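Local atomic coordinates of putative exported protein (Bacteroides fragilis, PDB entry 3FZX), a protein that is of unknown function but binds calcium ions and may bind a lipid. Residues 32-37 with 54-59; 114-119 with 148-153; 7-12 with 48-53; 141-146 with 172-177; 195-200 with 208-213. All coordinates share one frame; numbering follows the deposited sequence. Where two conformers were deposited one is given.

All five contacts involve strands of one antiparallel barrel. Interactions 1, 4 and 5 each pair the two strands of a beta hairpin. Interaction 3 lays the N-terminal segment 7-12 against strand 47-58, which interaction 1 also uses. These two meet directly: Y36 CD1 lies 4.0 Å from F11 CZ. Interaction 4 touches interaction 5 where M172 CE packs 3.6 Å from Q200 CG. Interaction 2 ties a loop to strand 136-158, the strand that also carries interaction 4, and holds the calcium ligand G119; the centres of these two contacts are about 24 Å apart. Interactions 3 and 4 lie on opposite sides of the chain's centre, and both touch the second subunit.

Interaction 1: residues 32-37 with 54-59; sequences NILVYR and YTFADA
Strands 32-37 and 54-58 run antiparallel, their axes 4.5 Å apart at closest and their directions 162° apart. I33 with A57 and V35 with T55 are the hydrogen-bonded pairs. V35 N gives a bond of 2.9 Å to T55 O, and T55 N returns one to V35 O. A57 O is gripped twice. I33 N reaches it at 3.0 Å and the side-chain amide N32 ND2 at 3.1 Å, from opposite faces of the carbonyl plane. The N32 bond is the more bent of the two, at 143°. N32 CG lies anti to its own carbonyl carbon (chi1 -60°), which lets ND2 reach across to A57 O. The pair forms a beta hairpin of strands 30-44 and 47-58 within the barrel, flanked by strands 18-25 and 63-74. L34, Y36, Y54 and F56 share one face of this sheet. L34 and F56 lie side by side there. Methyl CD1 of L34 sits over the centre of the F56 ring, 3.5 Å from the centroid, in a CH-pi contact. L92 of helix 89-94 also packs on F56. Y36 crosses Y54 at a slant, with Y36 CD1 3.8 Å from Y54 CB. The Y36 hydroxyl bonds D84.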
# COMPACT_ATOMS: atom_id res chain seq x y z
N ASN A 32 -7.29 20.04 14.41
CA ASN A 32 -6.35 19.89 13.29
C ASN A 32 -6.97 20.21 11.96
O ASN A 32 -8.19 20.16 11.80
CB ASN A 32 -5.78 18.46 13.23
CG ASN A 32 -5.02 18.07 14.49
OD1 ASN A 32 -5.62 17.64 15.47
ND2 ASN A 32 -3.72 18.24 14.48
N ILE A 33 -6.10 20.51 11.00
CA ILE A 33 -6.51 20.80 9.63
C ILE A 33 -5.71 19.91 8.71
O ILE A 33 -4.48 19.88 8.81
CB ILE A 33 -6.21 22.26 9.26
CG1 ILE A 33 -6.88 23.21 10.27
CG2 ILE A 33 -6.65 22.53 7.80
CD1 ILE A 33 -6.40 24.64 10.14
N LEU A 34 -6.41 19.16 7.84
CA LEU A 34 -5.76 18.29 6.86
C LEU A 34 -5.97 18.88 5.46
O LEU A 34 -7.10 19.22 5.06
CB LEU A 34 -6.36 16.87 6.92
CG LEU A 34 -5.86 15.85 5.87
CD1 LEU A 34 -4.30 15.64 5.92
CD2 LEU A 34 -6.61 14.51 5.97
N VAL A 35 -4.88 18.99 4.70
CA VAL A 35 -4.89 19.59 3.36
C VAL A 35 -4.28 18.61 2.38
O VAL A 35 -3.14 18.15 2.59
CB VAL A 35 -4.07 20.89 3.30
CG1 VAL A 35 -4.22 21.53 1.91
CG2 VAL A 35 -4.49 21.87 4.38
N TYR A 36 -5.03 18.27 1.33
CA TYR A 36 -4.54 17.43 0.25
C TYR A 36 -4.38 18.31 -0.98
O TYR A 36 -5.24 19.15 -1.25
CB TYR A 36 -5.56 16.36 -0.09
CG TYR A 36 -5.72 15.25 0.90
CD1 TYR A 36 -4.70 14.32 1.10
CD2 TYR A 36 -6.93 15.06 1.58
CE1 TYR A 36 -4.86 13.23 1.99
CE2 TYR A 36 -7.10 14.00 2.47
CZ TYR A 36 -6.06 13.08 2.68
OH TYR A 36 -6.24 12.03 3.56
N ARG A 37 -3.30 18.11 -1.73
CA ARG A 37 -3.15 18.77 -3.02
C ARG A 37 -2.76 17.73 -4.10
O ARG A 37 -1.77 16.99 -3.93
CB ARG A 37 -2.11 19.89 -2.95
CG ARG A 37 -1.97 20.67 -4.27
CD ARG A 37 -0.85 21.73 -4.26
NE ARG A 37 0.41 21.28 -3.65
CZ ARG A 37 1.33 20.50 -4.23
NH1 ARG A 37 1.16 20.02 -5.47
NH2 ARG A 37 2.43 20.20 -3.55
N TYR A 54 -0.03 15.51 1.13
CA TYR A 54 -0.84 15.83 2.30
C TYR A 54 -0.02 16.60 3.30
O TYR A 54 1.20 16.42 3.38
CB TYR A 54 -1.44 14.59 2.97
CG TYR A 54 -0.45 13.60 3.56
CD1 TYR A 54 0.08 13.78 4.84
CD2 TYR A 54 -0.07 12.47 2.84
CE1 TYR A 54 0.98 12.87 5.39
CE2 TYR A 54 0.83 11.55 3.38
CZ TYR A 54 1.35 11.76 4.65
OH TYR A 54 2.21 10.83 5.17
N THR A 55 -0.72 17.47 4.04
CA THR A 55 -0.21 18.17 5.20
C THR A 55 -1.25 18.07 6.33
O THR A 55 -2.45 18.23 6.11
CB THR A 55 0.07 19.61 4.91
OG1 THR A 55 1.10 19.66 3.92
CG2 THR A 55 0.58 20.32 6.13
N PHE A 56 -0.76 17.71 7.51
CA PHE A 56 -1.52 17.66 8.74
C PHE A 56 -0.96 18.81 9.56
O PHE A 56 0.24 18.90 9.77
CB PHE A 56 -1.25 16.36 9.53
CG PHE A 56 -2.00 15.16 9.05
CD1 PHE A 56 -3.30 14.91 9.49
CD2 PHE A 56 -1.40 14.23 8.20
CE1 PHE A 56 -4.02 13.78 9.05
CE2 PHE A 56 -2.11 13.11 7.76
CZ PHE A 56 -3.41 12.87 8.19
N ALA A 57 -1.82 19.72 9.98
CA ALA A 57 -1.42 20.81 10.85
C ALA A 57 -2.32 20.85 12.07
O ALA A 57 -3.36 20.20 12.11
CB ALA A 57 -1.46 22.14 10.11
N ASP A 58 -1.90 21.60 13.08
CA ASP A 58 -2.73 21.83 14.27
C ASP A 58 -3.66 23.01 13.99
O ASP A 58 -3.60 23.60 12.90
CB ASP A 58 -1.86 22.06 15.53
CG ASP A 58 -0.99 23.34 15.46
OD1 ASP A 58 -1.26 24.26 14.64
OD2 ASP A 58 -0.02 23.42 16.25
N ALA A 59 -4.50 23.36 14.97
CA ALA A 59 -5.49 24.43 14.83
C ALA A 59 -4.85 25.79 14.56
O ALA A 59 -5.48 26.63 13.94
CB ALA A 59 -6.41 24.51 16.06

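Interaction 2: residues 114-119 with 148-153; sequences NPMNPG and REFVTT. With CA (calcium ion), chain C.
Loop 114-119 runs beside strand 148-153 and is joined to it by one nearly straight backbone bond, G119 N to F150 O, of 2.8 Å and 176°. The F150 ring carries most of the side-chain contact. Its CG is anti to the backbone N (chi1 177°), which directs the ring at the loop. M116, a selenomethionine, crosses the ring obliquely. M116 CB lies over one face, 3.9 Å from the centroid, as a CH-pi contact. The M116 chain bends at its last torsion (chi3 -78°), and this brings methyl CE to 3.4 Å from F150 CD1. The selenium is set obliquely to the same ring, in a Met-aromatic contact. On the opposite face of the ring lies the backbone N of T152. P118 N and T153 CG2 sit at its edge, in plane. Beyond F150, P118 CB touches V151 O at 3.6 Å. V151 and T152 both face K167, a classic beta bulge. G119 has a positive phi, and its carbonyl points to the metal: G119 O binds the calcium ion at 2.4 Å, beside two waters and D121. E149, seen as a calcium ligand of this protein, keeps OE1 3.9 Å from this ion and is not a ligand here. The arrangement is a surface calcium site in the loop between strands 99-107 and 127-133, its backbone ligand anchored to the barrel strand.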
# COMPACT_ATOMS: atom_id res chain seq x y z
N ASN A 114 -23.30 0.58 -8.39
CA ASN A 114 -23.64 -0.78 -7.91
C ASN A 114 -24.34 -0.73 -6.55
O ASN A 114 -23.67 -0.76 -5.52
CB ASN A 114 -22.38 -1.61 -7.79
CG ASN A 114 -21.57 -1.56 -9.03
OD1 ASN A 114 -22.06 -1.09 -10.07
ND2 ASN A 114 -20.32 -2.00 -8.96
N PRO A 115 -25.68 -0.69 -6.55
CA PRO A 115 -26.43 -0.47 -5.32
C PRO A 115 -26.25 -1.58 -4.30
O PRO A 115 -26.09 -2.76 -4.64
CB PRO A 115 -27.88 -0.42 -5.79
CG PRO A 115 -27.90 -1.32 -6.95
CD PRO A 115 -26.58 -1.11 -7.64
N MSE A 116 -26.26 -1.15 -3.05
CA MSE A 116 -26.03 -2.01 -1.92
C MSE A 116 -27.19 -1.89 -0.98
O MSE A 116 -27.80 -0.84 -0.90
CB MSE A 116 -24.76 -1.57 -1.22
CG MSE A 116 -23.55 -1.90 -2.03
SE MSE A 116 -21.94 -1.27 -1.18
CE MSE A 116 -22.03 0.60 -1.63
N ASN A 117 -27.50 -2.98 -0.30
CA ASN A 117 -28.49 -2.96 0.77
C ASN A 117 -27.79 -2.60 2.08
O ASN A 117 -26.62 -2.95 2.29
CB ASN A 117 -29.19 -4.30 0.83
CG ASN A 117 -30.07 -4.54 -0.39
OD1 ASN A 117 -30.66 -3.61 -0.92
ND2 ASN A 117 -30.15 -5.78 -0.84
N PRO A 118 -28.48 -1.85 2.96
CA PRO A 118 -27.94 -1.56 4.29
C PRO A 118 -27.46 -2.84 4.97
O PRO A 118 -28.18 -3.83 5.01
CB PRO A 118 -29.15 -0.98 5.04
CG PRO A 118 -30.01 -0.41 3.98
CD PRO A 118 -29.75 -1.16 2.71
N GLY A 119 -26.23 -2.81 5.47
CA GLY A 119 -25.62 -3.96 6.09
C GLY A 119 -24.67 -4.70 5.18
O GLY A 119 -23.91 -5.50 5.66
N ARG A 148 -16.21 -2.98 7.80
CA ARG A 148 -16.84 -1.84 7.16
C ARG A 148 -18.11 -2.37 6.47
O ARG A 148 -18.14 -3.49 5.95
CB ARG A 148 -15.89 -1.24 6.13
CG ARG A 148 -14.57 -0.79 6.72
CD ARG A 148 -13.47 -0.78 5.68
NE ARG A 148 -13.66 0.30 4.76
CZ ARG A 148 -13.38 0.30 3.45
NH1 ARG A 148 -12.86 -0.75 2.81
NH2 ARG A 148 -13.65 1.42 2.79
N GLU A 149 -19.18 -1.59 6.53
CA GLU A 149 -20.44 -1.93 5.90
C GLU A 149 -21.23 -0.68 5.48
O GLU A 149 -21.11 0.39 6.08
CB GLU A 149 -21.31 -2.77 6.82
CG GLU A 149 -21.81 -2.04 8.06
CD GLU A 149 -22.61 -2.94 8.99
OE1 GLU A 149 -22.71 -4.16 8.76
OE2 GLU A 149 -23.17 -2.42 9.95
N PHE A 150 -22.06 -0.89 4.49
CA PHE A 150 -22.88 0.12 3.91
C PHE A 150 -24.04 0.44 4.85
O PHE A 150 -24.66 -0.46 5.39
CB PHE A 150 -23.39 -0.38 2.54
CG PHE A 150 -24.32 0.56 1.86
CD1 PHE A 150 -23.84 1.63 1.11
CD2 PHE A 150 -25.70 0.38 1.97
CE1 PHE A 150 -24.71 2.51 0.47
CE2 PHE A 150 -26.58 1.25 1.32
CZ PHE A 150 -26.07 2.32 0.57
N VAL A 151 -24.35 1.73 4.98
CA VAL A 151 -25.49 2.21 5.77
C VAL A 151 -26.58 2.78 4.84
O VAL A 151 -27.71 2.30 4.81
CB VAL A 151 -25.05 3.28 6.80
CG1 VAL A 151 -26.27 3.82 7.55
CG2 VAL A 151 -23.99 2.68 7.77
N THR A 152 -26.21 3.80 4.08
CA THR A 152 -27.13 4.46 3.19
C THR A 152 -26.37 5.40 2.23
O THR A 152 -25.11 5.53 2.30
CB THR A 152 -28.17 5.29 3.99
OG1 THR A 152 -29.20 5.72 3.10
CG2 THR A 152 -27.55 6.54 4.67
N THR A 153 -27.12 6.03 1.33
CA THR A 153 -26.61 7.18 0.59
C THR A 153 -27.50 8.36 0.95
O THR A 153 -28.70 8.18 1.13
CB THR A 153 -26.54 6.97 -0.92
OG1 THR A 153 -27.86 6.78 -1.45
CG2 THR A 153 -25.65 5.74 -1.25
CA CA C . -23.61 -7.50 6.88
O HOH W 1 -24.38 -8.57 5.06
O HOH W 2 -25.98 -7.21 6.80

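Interaction 3: residues 7-12 with 48-53; sequences CAFFFP and MEVVAN
The F9 ring has methyl CE of M48 on one face, 3.7 Å from its centroid, and F11 O at its edge, in plane. M48 is a selenomethionine, and its selenium stands above the same face at a greater distance, a Met-aromatic contact. The F11 ring is met differently. P12 CD lies over one face, toward the rim, while A52 CB lies at the edge, 3.7 Å from F11 CE2. This is the N-terminal segment packed against the inward side of strand 47-58 in the barrel. M48, V50 and A52 all point toward it from alternate positions of that strand. The M48 chain bends at its last torsion (chi3 60°), which turns the methyl over F9, and the two side chains cross at about a right angle. F10, between F9 and F11, is the centre of an inverse gamma turn. F78 packs edge-to-face with F9. On the other side of the strand, E49 forms a salt bridge with R130 of the second subunit. V50 parts its two methyls between neighbours: CG2 lies 3.5 Å from F9 CZ, and CG1 lies 3.7 Å from P12 O.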
# COMPACT_ATOMS: atom_id res chain seq x y z
N CYS A 7 -17.47 3.84 -13.22
CA CYS A 7 -16.23 3.78 -12.39
C CYS A 7 -15.98 5.16 -11.76
O CYS A 7 -15.26 5.98 -12.32
CB CYS A 7 -15.03 3.34 -13.23
N ALA A 8 -16.61 5.41 -10.62
CA ALA A 8 -16.43 6.67 -9.89
C ALA A 8 -15.08 6.72 -9.18
O ALA A 8 -14.59 5.71 -8.68
CB ALA A 8 -17.55 6.86 -8.90
N PHE A 9 -14.48 7.90 -9.10
CA PHE A 9 -13.16 8.07 -8.50
C PHE A 9 -13.37 8.93 -7.25
O PHE A 9 -13.65 10.11 -7.35
CB PHE A 9 -12.23 8.74 -9.54
CG PHE A 9 -10.77 8.68 -9.19
CD1 PHE A 9 -10.18 9.69 -8.45
CD2 PHE A 9 -9.98 7.64 -9.65
CE1 PHE A 9 -8.83 9.64 -8.13
CE2 PHE A 9 -8.62 7.57 -9.34
CZ PHE A 9 -8.03 8.59 -8.59
N PHE A 10 -13.22 8.33 -6.07
CA PHE A 10 -13.56 8.99 -4.80
C PHE A 10 -12.42 9.78 -4.19
O PHE A 10 -11.99 9.49 -3.09
CB PHE A 10 -14.06 7.91 -3.83
CG PHE A 10 -15.27 7.22 -4.33
CD1 PHE A 10 -16.46 7.93 -4.46
CD2 PHE A 10 -15.21 5.92 -4.78
CE1 PHE A 10 -17.59 7.33 -4.96
CE2 PHE A 10 -16.34 5.31 -5.29
CZ PHE A 10 -17.54 6.02 -5.38
N PHE A 11 -11.94 10.78 -4.92
CA PHE A 11 -10.80 11.61 -4.50
C PHE A 11 -10.63 12.71 -5.56
O PHE A 11 -10.96 12.51 -6.71
CB PHE A 11 -9.50 10.77 -4.41
CG PHE A 11 -8.40 11.44 -3.62
CD1 PHE A 11 -8.46 11.49 -2.22
CD2 PHE A 11 -7.32 12.02 -4.26
CE1 PHE A 11 -7.48 12.11 -1.48
CE2 PHE A 11 -6.29 12.64 -3.52
CZ PHE A 11 -6.38 12.71 -2.14
N PRO A 12 -10.13 13.89 -5.18
CA PRO A 12 -9.90 14.86 -6.24
C PRO A 12 -8.92 14.35 -7.29
O PRO A 12 -8.01 13.60 -6.97
CB PRO A 12 -9.31 16.06 -5.50
CG PRO A 12 -8.82 15.49 -4.23
CD PRO A 12 -9.82 14.47 -3.86
N MSE A 48 -7.27 5.36 -13.55
CA MSE A 48 -6.39 6.49 -13.24
C MSE A 48 -5.58 6.32 -11.95
O MSE A 48 -6.00 5.62 -11.03
CB MSE A 48 -7.32 7.70 -13.12
CG MSE A 48 -6.73 9.00 -12.64
SE MSE A 48 -7.95 10.46 -13.29
CE MSE A 48 -9.60 9.86 -12.39
N GLU A 49 -4.43 6.99 -11.90
CA GLU A 49 -3.59 7.06 -10.72
C GLU A 49 -3.40 8.53 -10.35
O GLU A 49 -3.00 9.33 -11.20
CB GLU A 49 -2.21 6.48 -11.01
CG GLU A 49 -1.34 6.34 -9.76
CD GLU A 49 -1.43 4.96 -9.14
OE1 GLU A 49 -2.45 4.26 -9.33
OE2 GLU A 49 -0.45 4.56 -8.45
N VAL A 50 -3.68 8.89 -9.10
CA VAL A 50 -3.51 10.27 -8.61
C VAL A 50 -2.51 10.25 -7.46
O VAL A 50 -2.69 9.51 -6.51
CB VAL A 50 -4.84 10.90 -8.12
CG1 VAL A 50 -4.59 12.16 -7.27
CG2 VAL A 50 -5.76 11.22 -9.28
N VAL A 51 -1.45 11.04 -7.56
CA VAL A 51 -0.48 11.21 -6.49
C VAL A 51 -0.80 12.58 -5.88
O VAL A 51 -0.84 13.59 -6.59
CB VAL A 51 0.98 11.16 -7.04
CG1 VAL A 51 2.00 11.58 -5.98
CG2 VAL A 51 1.32 9.75 -7.59
N ALA A 52 -1.06 12.61 -4.56
CA ALA A 52 -1.35 13.87 -3.87
C ALA A 52 -0.40 14.07 -2.69
O ALA A 52 0.01 13.10 -2.09
CB ALA A 52 -2.78 13.90 -3.38
N ASN A 53 -0.05 15.32 -2.42
CA ASN A 53 0.68 15.69 -1.20
C ASN A 53 -0.31 15.99 -0.08
O ASN A 53 -1.31 16.66 -0.33
CB ASN A 53 1.49 16.95 -1.43
CG ASN A 53 2.52 16.78 -2.52
OD1 ASN A 53 2.66 17.65 -3.38
ND2 ASN A 53 3.22 15.67 -2.52

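Interaction 4: residues 141-146 with 172-177; sequences AEISVF and MNIWTP
S144 N donates to N173 O at 2.8 Å, the shortest hydrogen bond of this contact. It is nearly straight, at 172°. N173 N returns a bond of 3.0 Å to S144 O. E142 and W175 repeat the exchange two residues along, with 2.9 Å from E142 N to W175 O and the same from W175 N to E142 O. I143 and I174 share one face of the sheet with V145 and M172, and I143 CG2 is 4.2 Å from I174 CG1. M172 is a selenomethionine. S144 O lies 3.2 Å from M172 CB. Helix 89-94 covers the isoleucines, A91 on I143 and T90 on I174. F146 CG stands between its backbone N and carbonyl carbon (chi1 57°), a rotation that leans the ring over to N173. There F146 CE1 and CZ approach the end of the N173 side chain in the modelled conformer, a detail that is doubtful. At the other end A141 CB lies 4.0 Å from T176 CG2. The carboxylate of E142 forms a salt bridge with R130 of the same chain. Y44 and P45 of the second subunit pack on E142 and W175. The arrangement is the regular antiparallel pairing of a long beta hairpin, strands 136-158 and 161-175, in the barrel wall.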
# COMPACT_ATOMS: atom_id res chain seq x y z
N ALA A 141 2.07 3.68 16.71
CA ALA A 141 0.66 3.37 16.84
C ALA A 141 0.22 2.46 15.71
O ALA A 141 0.83 2.46 14.64
CB ALA A 141 -0.15 4.68 16.80
N GLU A 142 -0.84 1.69 15.95
CA GLU A 142 -1.51 0.89 14.92
C GLU A 142 -3.02 1.16 14.94
O GLU A 142 -3.65 1.10 16.02
CB GLU A 142 -1.28 -0.58 15.16
CG GLU A 142 -1.98 -1.49 14.14
CD GLU A 142 -1.73 -2.97 14.42
OE1 GLU A 142 -0.70 -3.51 13.99
OE2 GLU A 142 -2.58 -3.60 15.05
N ILE A 143 -3.58 1.47 13.77
CA ILE A 143 -5.05 1.65 13.64
C ILE A 143 -5.61 0.60 12.68
O ILE A 143 -5.31 0.61 11.48
CB ILE A 143 -5.46 3.05 13.13
CG1 ILE A 143 -4.88 4.17 14.01
CG2 ILE A 143 -7.02 3.18 13.15
CD1 ILE A 143 -4.97 5.57 13.38
N SER A 144 -6.39 -0.32 13.22
CA SER A 144 -6.99 -1.38 12.43
C SER A 144 -8.45 -1.05 12.17
O SER A 144 -9.20 -0.79 13.12
CB SER A 144 -6.90 -2.70 13.17
OG SER A 144 -7.10 -3.77 12.26
N VAL A 145 -8.85 -1.01 10.90
CA VAL A 145 -10.24 -0.70 10.49
C VAL A 145 -10.82 -1.98 9.89
O VAL A 145 -10.19 -2.62 9.03
CB VAL A 145 -10.32 0.45 9.48
CG1 VAL A 145 -11.76 0.73 9.04
CG2 VAL A 145 -9.70 1.72 10.08
N PHE A 146 -11.99 -2.39 10.36
CA PHE A 146 -12.56 -3.66 9.94
C PHE A 146 -14.07 -3.68 10.03
O PHE A 146 -14.68 -2.80 10.60
CB PHE A 146 -11.93 -4.82 10.72
CG PHE A 146 -12.06 -4.70 12.22
CD1 PHE A 146 -11.15 -3.94 12.95
CD2 PHE A 146 -13.10 -5.32 12.88
CE1 PHE A 146 -11.29 -3.81 14.31
CE2 PHE A 146 -13.26 -5.19 14.25
CZ PHE A 146 -12.35 -4.44 14.97
N MSE A 172 -13.07 -0.20 14.77
CA MSE A 172 -11.62 -0.02 14.81
C MSE A 172 -10.96 -0.32 16.16
O MSE A 172 -11.61 -0.27 17.21
CB MSE A 172 -11.19 1.36 14.28
CG MSE A 172 -10.97 2.42 15.31
SE MSE A 172 -12.62 3.26 15.71
CE MSE A 172 -12.37 4.98 14.80
N ASN A 173 -9.70 -0.72 16.07
CA ASN A 173 -8.84 -0.97 17.22
C ASN A 173 -7.64 -0.05 17.05
O ASN A 173 -7.04 0.02 15.97
CB ASN A 173 -8.39 -2.43 17.27
CG ASN A 173 -9.54 -3.38 17.60
OD1 ASN A 173 -10.64 -2.95 17.94
ND2 ASN A 173 -9.28 -4.67 17.50
N ILE A 174 -7.32 0.69 18.11
CA ILE A 174 -6.19 1.61 18.11
C ILE A 174 -5.26 1.21 19.25
O ILE A 174 -5.66 1.20 20.40
CB ILE A 174 -6.64 3.03 18.35
CG1 ILE A 174 -7.67 3.45 17.30
CG2 ILE A 174 -5.41 3.96 18.42
CD1 ILE A 174 -8.60 4.55 17.77
N TRP A 175 -4.03 0.85 18.92
CA TRP A 175 -3.06 0.44 19.90
C TRP A 175 -1.85 1.36 19.85
O TRP A 175 -1.40 1.72 18.77
CB TRP A 175 -2.61 -0.96 19.60
CG TRP A 175 -1.56 -1.43 20.56
CD1 TRP A 175 -1.78 -2.05 21.73
CD2 TRP A 175 -0.13 -1.30 20.43
NE1 TRP A 175 -0.60 -2.33 22.35
CE2 TRP A 175 0.44 -1.87 21.58
CE3 TRP A 175 0.72 -0.75 19.46
CZ2 TRP A 175 1.84 -1.93 21.79
CZ3 TRP A 175 2.10 -0.79 19.67
CH2 TRP A 175 2.65 -1.37 20.83
N THR A 176 -1.38 1.77 21.01
CA THR A 176 -0.06 2.39 21.19
C THR A 176 0.54 1.61 22.35
O THR A 176 -0.18 0.85 23.00
CB THR A 176 -0.09 3.87 21.61
OG1 THR A 176 -0.56 3.97 22.97
CG2 THR A 176 -0.95 4.67 20.69
N PRO A 177 1.86 1.76 22.59
CA PRO A 177 2.45 1.10 23.76
C PRO A 177 1.82 1.53 25.09
O PRO A 177 1.92 0.79 26.04
CB PRO A 177 3.92 1.54 23.71
CG PRO A 177 4.14 1.86 22.26
CD PRO A 177 2.88 2.45 21.77

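Interaction 5: residues 195-200 with 208-213; sequences IVRSEQ and QSYSVL
S198 and S211 both hold OG between the backbone N and the carbonyl carbon (chi1 75° and 76°). This brings the two hydroxyls together, 2.9 Å from S198 OG to S211 OG, in a hydrogen bond that either could donate. S211 OG also bonds R21. The serines form a hydrogen-bonded pair in the beta hairpin of strands 194-202 and 207-217, the last two of the barrel in chain order. Q208 and S209 form a classic beta bulge opposite Q200, whose O takes a 2.7 Å bond from Q208 N and a weak one from S209 N. At the other end V196 and R197 form one against W188, and V196 O accepts from L213 N at 2.8 Å. On the face opposite the serines, R197 extends beside V212, with NH1 3.5 Å from V212 CG2. E199 CG lies 3.9 Å from Y210 CB. E199 OE1 bonds the Y201 hydroxyl. R197 holds E199 side-on: NE and NH2 both reach E199 OE2, NH2 at 2.8 Å in a salt bridge.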
# COMPACT_ATOMS: atom_id res chain seq x y z
N ILE A 195 -13.44 11.60 1.41
CA ILE A 195 -14.17 11.71 2.68
C ILE A 195 -14.71 13.13 2.88
O ILE A 195 -13.96 14.12 2.93
CB ILE A 195 -13.26 11.35 3.92
CG1 ILE A 195 -12.57 9.98 3.75
CG2 ILE A 195 -14.06 11.45 5.23
CD1 ILE A 195 -13.46 8.86 3.31
N VAL A 196 -16.02 13.21 3.00
CA VAL A 196 -16.72 14.47 3.23
C VAL A 196 -16.93 14.70 4.73
O VAL A 196 -16.88 15.83 5.21
CB VAL A 196 -18.07 14.46 2.47
CG1 VAL A 196 -18.96 15.61 2.85
CG2 VAL A 196 -17.78 14.49 0.96
N ARG A 197 -17.16 13.60 5.46
CA ARG A 197 -17.41 13.67 6.88
C ARG A 197 -17.04 12.35 7.51
O ARG A 197 -17.14 11.31 6.86
CB ARG A 197 -18.89 13.98 7.12
CG ARG A 197 -19.28 14.06 8.60
CD ARG A 197 -20.81 14.25 8.79
NE ARG A 197 -21.10 14.31 10.22
CZ ARG A 197 -21.02 15.40 10.99
NH1 ARG A 197 -20.69 16.60 10.50
NH2 ARG A 197 -21.26 15.31 12.29
N SER A 198 -16.57 12.39 8.75
CA SER A 198 -16.35 11.18 9.53
C SER A 198 -16.60 11.47 10.99
O SER A 198 -16.51 12.63 11.43
CB SER A 198 -14.93 10.65 9.37
OG SER A 198 -14.03 11.44 10.10
N GLU A 199 -16.92 10.42 11.74
CA GLU A 199 -17.19 10.52 13.17
C GLU A 199 -16.61 9.30 13.86
O GLU A 199 -16.75 8.19 13.33
CB GLU A 199 -18.69 10.55 13.43
CG GLU A 199 -19.40 11.78 12.92
CD GLU A 199 -20.91 11.66 13.01
OE1 GLU A 199 -21.42 10.65 13.53
OE2 GLU A 199 -21.58 12.58 12.55
N GLN A 200 -15.99 9.49 15.03
CA GLN A 200 -15.43 8.39 15.81
C GLN A 200 -16.07 8.32 17.19
O GLN A 200 -16.26 9.36 17.84
CB GLN A 200 -13.92 8.53 15.94
CG GLN A 200 -13.18 8.47 14.58
CD GLN A 200 -13.32 9.75 13.79
OE1 GLN A 200 -13.13 10.84 14.33
NE2 GLN A 200 -13.68 9.64 12.50
N GLN A 208 -16.13 10.66 20.19
CA GLN A 208 -14.74 10.98 20.50
C GLN A 208 -14.22 12.12 19.63
O GLN A 208 -13.41 12.92 20.08
CB GLN A 208 -13.90 9.73 20.26
CG GLN A 208 -14.38 8.55 21.08
CD GLN A 208 -14.21 8.81 22.57
OE1 GLN A 208 -15.18 8.87 23.33
NE2 GLN A 208 -12.97 9.04 22.97
N SER A 209 -14.70 12.22 18.40
CA SER A 209 -14.16 13.19 17.47
C SER A 209 -14.92 13.10 16.16
O SER A 209 -15.74 12.18 15.94
CB SER A 209 -12.68 12.94 17.20
OG SER A 209 -12.45 11.58 16.87
N TYR A 210 -14.66 14.08 15.31
CA TYR A 210 -15.23 14.07 13.99
C TYR A 210 -14.48 15.05 13.09
O TYR A 210 -13.76 15.95 13.57
CB TYR A 210 -16.72 14.38 14.04
CG TYR A 210 -17.09 15.76 14.51
CD1 TYR A 210 -17.19 16.04 15.87
CD2 TYR A 210 -17.38 16.78 13.60
CE1 TYR A 210 -17.54 17.27 16.31
CE2 TYR A 210 -17.74 18.06 14.04
CZ TYR A 210 -17.81 18.27 15.40
OH TYR A 210 -18.13 19.48 15.89
N SER A 211 -14.63 14.83 11.79
CA SER A 211 -14.05 15.71 10.80
C SER A 211 -15.09 16.02 9.72
O SER A 211 -16.00 15.23 9.48
CB SER A 211 -12.79 15.07 10.22
OG SER A 211 -13.10 14.04 9.30
N VAL A 212 -14.96 17.20 9.11
CA VAL A 212 -15.89 17.70 8.11
C VAL A 212 -15.10 18.44 7.02
O VAL A 212 -14.19 19.23 7.30
CB VAL A 212 -16.92 18.70 8.72
CG1 VAL A 212 -17.99 19.09 7.69
CG2 VAL A 212 -17.57 18.12 9.98
N LEU A 213 -15.44 18.16 5.77
CA LEU A 213 -14.90 18.87 4.62
C LEU A 213 -15.12 20.36 4.82
O LEU A 213 -16.23 20.80 5.12
CB LEU A 213 -15.62 18.41 3.34
CG LEU A 213 -15.17 19.05 2.01
CD1 LEU A 213 -13.74 18.74 1.71
CD2 LEU A 213 -16.13 18.59 0.90